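Local coordinates for protein aminotransferase (PDB 4ZM4) that belongs to the class-III aminotransferases and has the fold of the pyridoxal-phosphate-dependent enzymes, at residues V143-G148 with T190-W195; G342-D347 with D430-V435. The protein carries 1 engineered substitution. One frame throughout, in Å; residues are numbered along the deposited sequence.

Following the chain from the N terminus, contact 1 comes first: strand 142-146 runs into residues 147-148, and a loop without helix or strand, partly unmodelled, returns as strand 190-193 to lie beside it at the edge of the seven-stranded sheet. Contact 2 opens well after this loop has closed. It brings helix 429-444, near the C terminus, back to helix 334-355, closing a longer excursion that includes the three-stranded sheet 360-365, 368-373 and 421-422. The two closures therefore follow in series, neither nested nor crossed. The centres of contact 1 and contact 2 are about 35 Å apart, on opposite sides of the chain's centre. Between contact 1 and contact 2 the nearest atoms are about 17 Å apart.

Contact 1: residues V143-G148 with T190-W195; sequences VVTFEG and TVQLGW
Thr145 and Phe146 of strand 142-146 lie in parallel register against Gln192 and Leu193 of strand 190-193, an outermost strand within this chain of the large, mostly parallel sheet of the aminotransferase fold. The tight part is the backbone seam. Val191 N donates to Val143 O, Leu193 N to Thr145 O, and Glu147 N to Leu193 O at 2.9 Å. Val191 O is gripped twice from opposite faces of its plane: by Thr145 N at 2.8 Å and by Thr145 OG1, also at 2.8 Å. A chi1 of 61° sets that hydroxyl between its own N and carbonyl carbon, tucking it back over the seam.

On one side of the sheet Val144 packs on Val191 and Phe146 on Leu193, with Phe146 CE1 4.0 Å from Leu193 CD1; Leu201 and Leu204 of helix 198-208 pack on Val144, Phe146 and Leu193. The looser, wetter end lies past the strands at the partly exposed Glu147 and Gly148, where Gln192 reaches from the face it shares with Thr145. Its amide lies beside Glu147 CA; one water joins OE1 to Gly148 N, and another donates to Glu147 OE2 and takes a weak bond from Gln192 NE2. Pro172 O and Arg159 also hold this amide, and Arg388 pairs with Glu147. Trp195 turns its edge to the face of Phe146 in a T-shaped stack, planes at 70°, with CE3 4.1 Å from Phe146 CG.

Contact 2: residues G342-D347 with D430-V435; sequences GQYMED and DVIDKV
Two helical segments, 342-347 within helix 334-355 and 430-435 within helix 429-444, run side by side in nearly the same direction, their axes 10.1 Å apart at closest approach and inclined by 19°. Their backbones come nearest at Met345 and Ile432, whose CA atoms are 6.2 Å apart, and side chains make the contact. This is plain helix-helix packing in the class-III aminotransferase fold, joining the long helix 334-355 to the last helix of the chain.

Ile432 points at the opposite helix and fits between Tyr344 and Met345. Its CG2, anti to the backbone N, reaches Tyr344 CD2 at 3.7 Å, while CD1 meets the edge of the tyrosine ring in its plane. On the other flank, Met345 is bent at both chi2 and chi3, which brings its methyl CE to Ile432 CG1 at 3.6 Å. Met345 SD lies 4.2 Å from Val435 CG1, a looser touch further along the second helix. Leu63 touches both Met345 and Val435, and Thr341 and Thr348 add to the surroundings of Ile432.

At the outer margin the ring of Tyr344 spans the gap beside Ile432 to place its hydroxyl on Asp433. Tyr344 OH donates to the syn lone pair of Asp433 OD1 at 2.7 Å, with ring and carboxylate planes 62° apart. The contact thus pairs a buried apolar seam with one polar link at its exposed border; the phenol's hydrogen bond probably helps stabilise the negative charge of the aspartate, while also holding the outer end of the ring.

Contact 1: residues V143-G148 with T190-W195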
ATOM      1  N   VAL B 143       4.387  -4.878 -22.010  1.00 13.32           N
ATOM      2  CA  VAL B 143       4.679  -3.560 -21.428  1.00 13.47           C
ATOM      3  C   VAL B 143       6.149  -3.195 -21.618  1.00 14.07           C
ATOM      4  O   VAL B 143       7.022  -4.056 -21.481  1.00 15.00           O
ATOM      5  CB  VAL B 143       4.317  -3.508 -19.938  1.00 13.36           C
ATOM      6  CG1 VAL B 143       4.750  -2.192 -19.288  1.00 13.66           C
ATOM      7  CG2 VAL B 143       2.826  -3.715 -19.740  1.00 12.31           C
ATOM      8  N   VAL B 144       6.412  -1.923 -21.933  1.00 13.96           N
ATOM      9  CA  VAL B 144       7.759  -1.424 -22.161  1.00 14.71           C
ATOM     10  C   VAL B 144       8.203  -0.563 -20.974  1.00 15.61           C
ATOM     11  O   VAL B 144       7.427   0.284 -20.485  1.00 17.94           O
ATOM     12  CB  VAL B 144       7.838  -0.557 -23.428  1.00 14.93           C
ATOM     13  CG1 VAL B 144       9.210   0.098 -23.554  1.00 14.76           C
ATOM     14  CG2 VAL B 144       7.506  -1.382 -24.688  1.00 15.30           C
ATOM     15  N   THR B 145       9.423  -0.815 -20.496  1.00 15.29           N
ATOM     16  CA  THR B 145      10.031  -0.025 -19.435  1.00 15.83           C
ATOM     17  C   THR B 145      11.377   0.534 -19.902  1.00 16.48           C
ATOM     18  O   THR B 145      11.893   0.137 -20.951  1.00 17.83           O
ATOM     19  CB  THR B 145      10.289  -0.883 -18.193  1.00 14.61           C
ATOM     20  OG1 THR B 145      11.185  -1.937 -18.526  1.00 14.15           O
ATOM     21  CG2 THR B 145       9.033  -1.479 -17.670  1.00 14.35           C
ATOM     22  N   PHE B 146      11.947   1.439 -19.124  1.00 16.48           N
ATOM     23  CA  PHE B 146      13.302   1.917 -19.400  1.00 16.83           C
ATOM     24  C   PHE B 146      14.237   1.565 -18.250  1.00 16.85           C
ATOM     25  O   PHE B 146      13.858   1.603 -17.087  1.00 16.85           O
ATOM     26  CB  PHE B 146      13.308   3.435 -19.676  1.00 16.95           C
ATOM     27  CG  PHE B 146      12.538   3.821 -20.910  1.00 16.69           C
ATOM     28  CD1 PHE B 146      13.157   3.870 -22.147  1.00 16.00           C
ATOM     29  CD2 PHE B 146      11.187   4.160 -20.829  1.00 17.28           C
ATOM     30  CE1 PHE B 146      12.461   4.269 -23.275  1.00 16.11           C
ATOM     31  CE2 PHE B 146      10.474   4.526 -21.981  1.00 17.97           C
ATOM     32  CZ  PHE B 146      11.123   4.593 -23.203  1.00 16.61           C
ATOM     33  N   GLU B 147      15.494   1.323 -18.581  1.00 18.28           N
ATOM     34  CA  GLU B 147      16.482   0.925 -17.609  1.00 17.95           C
ATOM     35  C   GLU B 147      16.749   2.004 -16.579  1.00 17.73           C
ATOM     36  O   GLU B 147      17.061   3.164 -16.911  1.00 17.22           O
ATOM     37  CB  GLU B 147      17.797   0.558 -18.288  1.00 18.97           C
ATOM     38  CG  GLU B 147      18.743  -0.140 -17.316  1.00 20.28           C
ATOM     39  CD  GLU B 147      20.037  -0.556 -17.957  1.00 20.78           C
ATOM     40  OE1 GLU B 147      20.555   0.218 -18.784  1.00 21.85           O
ATOM     41  OE2 GLU B 147      20.532  -1.641 -17.614  1.00 24.56           O
ATOM     42  N   GLY B 148      16.656   1.593 -15.314  1.00 17.94           N
ATOM     43  CA  GLY B 148      16.835   2.491 -14.162  1.00 17.07           C
ATOM     44  C   GLY B 148      15.530   3.114 -13.681  1.00 17.06           C
ATOM     45  O   GLY B 148      15.488   3.659 -12.601  1.00 16.26           O
ATOM     46  N   THR B 190       7.334  -8.165 -20.206  1.00 17.14           N
ATOM     47  CA  THR B 190       7.920  -6.902 -19.890  1.00 16.22           C
ATOM     48  C   THR B 190       9.286  -6.807 -20.570  1.00 18.35           C
ATOM     49  O   THR B 190      10.090  -7.705 -20.482  1.00 18.92           O
ATOM     50  CB  THR B 190       8.116  -6.734 -18.392  1.00 14.77           C
ATOM     51  OG1 THR B 190       6.883  -6.957 -17.703  1.00 12.62           O
ATOM     52  CG2 THR B 190       8.631  -5.315 -18.066  1.00 14.31           C
ATOM     53  N   VAL B 191       9.532  -5.658 -21.199  1.00 18.80           N
ATOM     54  CA  VAL B 191      10.657  -5.443 -22.072  1.00 17.77           C
ATOM     55  C   VAL B 191      11.321  -4.125 -21.622  1.00 18.31           C
ATOM     56  O   VAL B 191      10.680  -3.281 -20.963  1.00 18.93           O
ATOM     57  CB  VAL B 191      10.105  -5.507 -23.529  1.00 17.88           C
ATOM     58  CG1 VAL B 191      10.439  -4.307 -24.367  1.00 18.50           C
ATOM     59  CG2 VAL B 191      10.525  -6.828 -24.217  1.00 17.31           C
ATOM     60  N   GLN B 192      12.582  -3.920 -21.987  1.00 17.02           N
ATOM     61  CA  GLN B 192      13.297  -2.756 -21.517  1.00 16.41           C
ATOM     62  C   GLN B 192      14.187  -2.184 -22.612  1.00 16.78           C
ATOM     63  O   GLN B 192      14.755  -2.937 -23.408  1.00 15.88           O
ATOM     64  CB  GLN B 192      14.128  -3.111 -20.292  1.00 16.14           C
ATOM     65  CG  GLN B 192      14.475  -1.939 -19.421  1.00 16.14           C
ATOM     66  CD  GLN B 192      15.218  -2.283 -18.134  1.00 17.15           C
ATOM     67  OE1 GLN B 192      14.751  -1.937 -17.064  1.00 18.98           O
ATOM     68  NE2 GLN B 192      16.343  -2.986 -18.231  1.00 17.26           N
ATOM     69  N   LEU B 193      14.289  -0.844 -22.631  1.00 17.33           N
ATOM     70  CA  LEU B 193      15.239  -0.100 -23.432  1.00 18.48           C
ATOM     71  C   LEU B 193      16.018   0.874 -22.551  1.00 18.13           C
ATOM     72  O   LEU B 193      15.641   1.148 -21.438  1.00 18.72           O
ATOM     73  CB  LEU B 193      14.500   0.794 -24.439  1.00 21.07           C
ATOM     74  CG  LEU B 193      13.424   0.218 -25.332  1.00 20.96           C
ATOM     75  CD1 LEU B 193      12.758   1.355 -26.062  1.00 21.06           C
ATOM     76  CD2 LEU B 193      14.055  -0.768 -26.309  1.00 21.42           C
ATOM     77  N   GLY B 194      17.070   1.458 -23.105  1.00 17.97           N
ATOM     78  CA  GLY B 194      17.794   2.535 -22.467  1.00 18.74           C
ATOM     79  C   GLY B 194      17.020   3.851 -22.566  1.00 20.06           C
ATOM     80  O   GLY B 194      16.400   4.148 -23.596  1.00 23.01           O
ATOM     81  N   TRP B 195      17.095   4.632 -21.499  1.00 19.38           N
ATOM     82  CA  TRP B 195      16.492   5.947 -21.408  1.00 19.54           C
ATOM     83  C   TRP B 195      17.121   6.859 -22.458  1.00 20.56           C
ATOM     84  O   TRP B 195      18.303   6.730 -22.726  1.00 24.15           O
ATOM     85  CB  TRP B 195      16.771   6.492 -20.021  1.00 18.73           C
ATOM     86  CG  TRP B 195      16.148   7.837 -19.632  1.00 20.60           C
ATOM     87  CD1 TRP B 195      16.749   8.814 -18.913  1.00 19.67           C
ATOM     88  CD2 TRP B 195      14.804   8.298 -19.869  1.00 19.18           C
ATOM     89  NE1 TRP B 195      15.886   9.838 -18.692  1.00 18.11           N
ATOM     90  CE2 TRP B 195      14.692   9.555 -19.271  1.00 17.84           C
ATOM     91  CE3 TRP B 195      13.706   7.768 -20.535  1.00 19.69           C
ATOM     92  CZ2 TRP B 195      13.539  10.293 -19.301  1.00 19.34           C
ATOM     93  CZ3 TRP B 195      12.550   8.517 -20.587  1.00 19.99           C
ATOM     94  CH2 TRP B 195      12.481   9.777 -19.990  1.00 19.67           C
TER
HETATM   95  O   HOH W   1      19.332  -3.969 -17.395  1.00 23.23           O
HETATM   96  O   HOH W   2      15.758  -1.344 -14.790  1.00  6.61           O

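Contact 2: residues G342-D347 with D430-V435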
ATOM      1  N   GLY B 342      16.182  25.616  -5.254  1.00 25.26           N
ATOM      2  CA  GLY B 342      17.002  24.637  -5.952  1.00 26.33           C
ATOM      3  C   GLY B 342      18.210  25.258  -6.621  1.00 25.46           C
ATOM      4  O   GLY B 342      19.309  24.698  -6.574  1.00 26.43           O
ATOM      5  N   GLN B 343      18.018  26.418  -7.222  1.00 26.21           N
ATOM      6  CA  GLN B 343      19.104  27.101  -7.882  1.00 25.07           C
ATOM      7  C   GLN B 343      20.152  27.448  -6.856  1.00 25.70           C
ATOM      8  O   GLN B 343      21.360  27.271  -7.088  1.00 24.98           O
ATOM      9  CB  GLN B 343      18.608  28.371  -8.594  1.00 24.55           C
ATOM     10  CG  GLN B 343      19.666  29.056  -9.460  1.00 23.77           C
ATOM     11  CD  GLN B 343      19.975  28.283 -10.718  1.00 25.10           C
ATOM     12  OE1 GLN B 343      21.040  27.690 -10.859  1.00 26.39           O
ATOM     13  NE2 GLN B 343      19.038  28.287 -11.654  1.00 27.86           N
ATOM     14  N   TYR B 344      19.712  27.993  -5.724  1.00 26.96           N
ATOM     15  CA  TYR B 344      20.659  28.386  -4.695  1.00 28.36           C
ATOM     16  C   TYR B 344      21.427  27.175  -4.162  1.00 27.42           C
ATOM     17  O   TYR B 344      22.618  27.286  -3.865  1.00 28.78           O
ATOM     18  CB  TYR B 344      19.968  29.155  -3.566  1.00 31.81           C
ATOM     19  CG  TYR B 344      20.951  29.825  -2.612  1.00 34.09           C
ATOM     20  CD1 TYR B 344      21.839  30.804  -3.067  1.00 35.53           C
ATOM     21  CD2 TYR B 344      20.983  29.487  -1.266  1.00 32.89           C
ATOM     22  CE1 TYR B 344      22.739  31.417  -2.211  1.00 36.15           C
ATOM     23  CE2 TYR B 344      21.855  30.105  -0.401  1.00 35.28           C
ATOM     24  CZ  TYR B 344      22.732  31.074  -0.877  1.00 36.89           C
ATOM     25  OH  TYR B 344      23.605  31.693  -0.008  1.00 37.03           O
ATOM     26  N   MET B 345      20.758  26.033  -4.008  1.00 27.78           N
ATOM     27  CA  MET B 345      21.455  24.836  -3.519  1.00 27.08           C
ATOM     28  C   MET B 345      22.437  24.411  -4.584  1.00 26.35           C
ATOM     29  O   MET B 345      23.588  24.136  -4.277  1.00 25.51           O
ATOM     30  CB  MET B 345      20.496  23.688  -3.181  1.00 28.37           C
ATOM     31  CG  MET B 345      21.214  22.410  -2.710  1.00 27.60           C
ATOM     32  SD  MET B 345      21.946  22.534  -1.045  1.00 28.36           S
ATOM     33  CE  MET B 345      20.485  22.189  -0.062  1.00 28.68           C
ATOM     34  N   GLU B 346      21.977  24.361  -5.835  1.00 25.08           N
ATOM     35  CA  GLU B 346      22.850  23.996  -6.934  1.00 24.80           C
ATOM     36  C   GLU B 346      24.093  24.891  -6.983  1.00 28.12           C
ATOM     37  O   GLU B 346      25.208  24.371  -7.003  1.00 29.13           O
ATOM     38  CB  GLU B 346      22.120  24.044  -8.274  1.00 25.51           C
ATOM     39  CG  GLU B 346      23.033  23.747  -9.459  1.00 24.06           C
ATOM     40  CD  GLU B 346      22.320  23.719 -10.796  1.00 24.69           C
ATOM     41  OE1 GLU B 346      21.088  23.985 -10.871  1.00 25.89           O
ATOM     42  OE2 GLU B 346      22.997  23.385 -11.786  1.00 24.71           O
ATOM     43  N   ASP B 347      23.917  26.219  -6.973  1.00 28.16           N
ATOM     44  CA  ASP B 347      25.063  27.141  -7.069  1.00 30.47           C
ATOM     45  C   ASP B 347      26.040  26.956  -5.898  1.00 31.40           C
ATOM     46  O   ASP B 347      27.260  26.883  -6.085  1.00 32.06           O
ATOM     47  CB  ASP B 347      24.614  28.616  -7.152  1.00 31.89           C
ATOM     48  CG  ASP B 347      23.774  28.928  -8.412  1.00 31.68           C
ATOM     49  OD1 ASP B 347      23.858  28.187  -9.427  1.00 32.78           O
ATOM     50  OD2 ASP B 347      23.021  29.927  -8.377  1.00 30.64           O
ATOM     51  N   ASP B 430      19.553  30.148   4.857  1.00 29.79           N
ATOM     52  CA  ASP B 430      20.456  29.924   5.983  1.00 31.59           C
ATOM     53  C   ASP B 430      20.786  28.432   6.101  1.00 30.30           C
ATOM     54  O   ASP B 430      21.937  28.074   6.348  1.00 28.91           O
ATOM     55  CB  ASP B 430      19.879  30.433   7.318  1.00 35.14           C
ATOM     56  CG  ASP B 430      19.747  31.977   7.386  1.00 36.79           C
ATOM     57  OD1 ASP B 430      19.015  32.456   8.279  1.00 36.26           O
ATOM     58  OD2 ASP B 430      20.400  32.712   6.601  1.00 36.77           O
ATOM     59  N   VAL B 431      19.769  27.572   5.926  1.00 28.48           N
ATOM     60  CA  VAL B 431      19.938  26.114   5.963  1.00 25.53           C
ATOM     61  C   VAL B 431      20.958  25.655   4.910  1.00 25.24           C
ATOM     62  O   VAL B 431      21.896  24.938   5.219  1.00 23.25           O
ATOM     63  CB  VAL B 431      18.600  25.375   5.749  1.00 23.94           C
ATOM     64  CG1 VAL B 431      18.852  23.901   5.477  1.00 24.69           C
ATOM     65  CG2 VAL B 431      17.693  25.538   6.951  1.00 23.24           C
ATOM     66  N   ILE B 432      20.782  26.141   3.689  1.00 25.38           N
ATOM     67  CA  ILE B 432      21.661  25.811   2.595  1.00 26.26           C
ATOM     68  C   ILE B 432      23.079  26.323   2.845  1.00 26.88           C
ATOM     69  O   ILE B 432      24.045  25.660   2.474  1.00 27.28           O
ATOM     70  CB  ILE B 432      21.084  26.373   1.273  1.00 29.86           C
ATOM     71  CG1 ILE B 432      19.775  25.627   0.925  1.00 30.19           C
ATOM     72  CG2 ILE B 432      22.086  26.265   0.136  1.00 28.52           C
ATOM     73  CD1 ILE B 432      18.873  26.321  -0.061  1.00 28.92           C
ATOM     74  N   ASP B 433      23.215  27.502   3.446  1.00 26.71           N
ATOM     75  CA  ASP B 433      24.536  27.991   3.870  1.00 29.62           C
ATOM     76  C   ASP B 433      25.173  27.044   4.902  1.00 31.76           C
ATOM     77  O   ASP B 433      26.341  26.724   4.789  1.00 29.15           O
ATOM     78  CB  ASP B 433      24.484  29.453   4.385  1.00 30.70           C
ATOM     79  CG  ASP B 433      24.261  30.487   3.248  1.00 32.07           C
ATOM     80  OD1 ASP B 433      24.411  30.155   2.050  1.00 32.67           O
ATOM     81  OD2 ASP B 433      23.954  31.649   3.562  1.00 33.99           O
ATOM     82  N   LYS B 434      24.408  26.571   5.885  1.00 35.39           N
ATOM     83  CA  LYS B 434      24.924  25.532   6.800  1.00 34.71           C
ATOM     84  C   LYS B 434      25.301  24.263   6.058  1.00 32.71           C
ATOM     85  O   LYS B 434      26.285  23.615   6.391  1.00 32.05           O
ATOM     86  CB  LYS B 434      23.914  25.177   7.887  1.00 37.67           C
ATOM     87  CG  LYS B 434      23.702  26.262   8.922  1.00 41.64           C
ATOM     88  CD  LYS B 434      22.952  25.724  10.137  1.00 47.46           C
ATOM     89  CE  LYS B 434      22.575  26.856  11.090  1.00 54.44           C
ATOM     90  NZ  LYS B 434      21.966  26.333  12.347  1.00 59.48           N
ATOM     91  N   VAL B 435      24.506  23.880   5.067  1.00 30.76           N
ATOM     92  CA  VAL B 435      24.811  22.667   4.315  1.00 28.92           C
ATOM     93  C   VAL B 435      26.170  22.812   3.625  1.00 27.90           C
ATOM     94  O   VAL B 435      26.996  21.901   3.658  1.00 23.26           O
ATOM     95  CB  VAL B 435      23.703  22.334   3.307  1.00 27.97           C
ATOM     96  CG1 VAL B 435      24.172  21.292   2.302  1.00 26.89           C
ATOM     97  CG2 VAL B 435      22.447  21.870   4.053  1.00 27.97           C
TER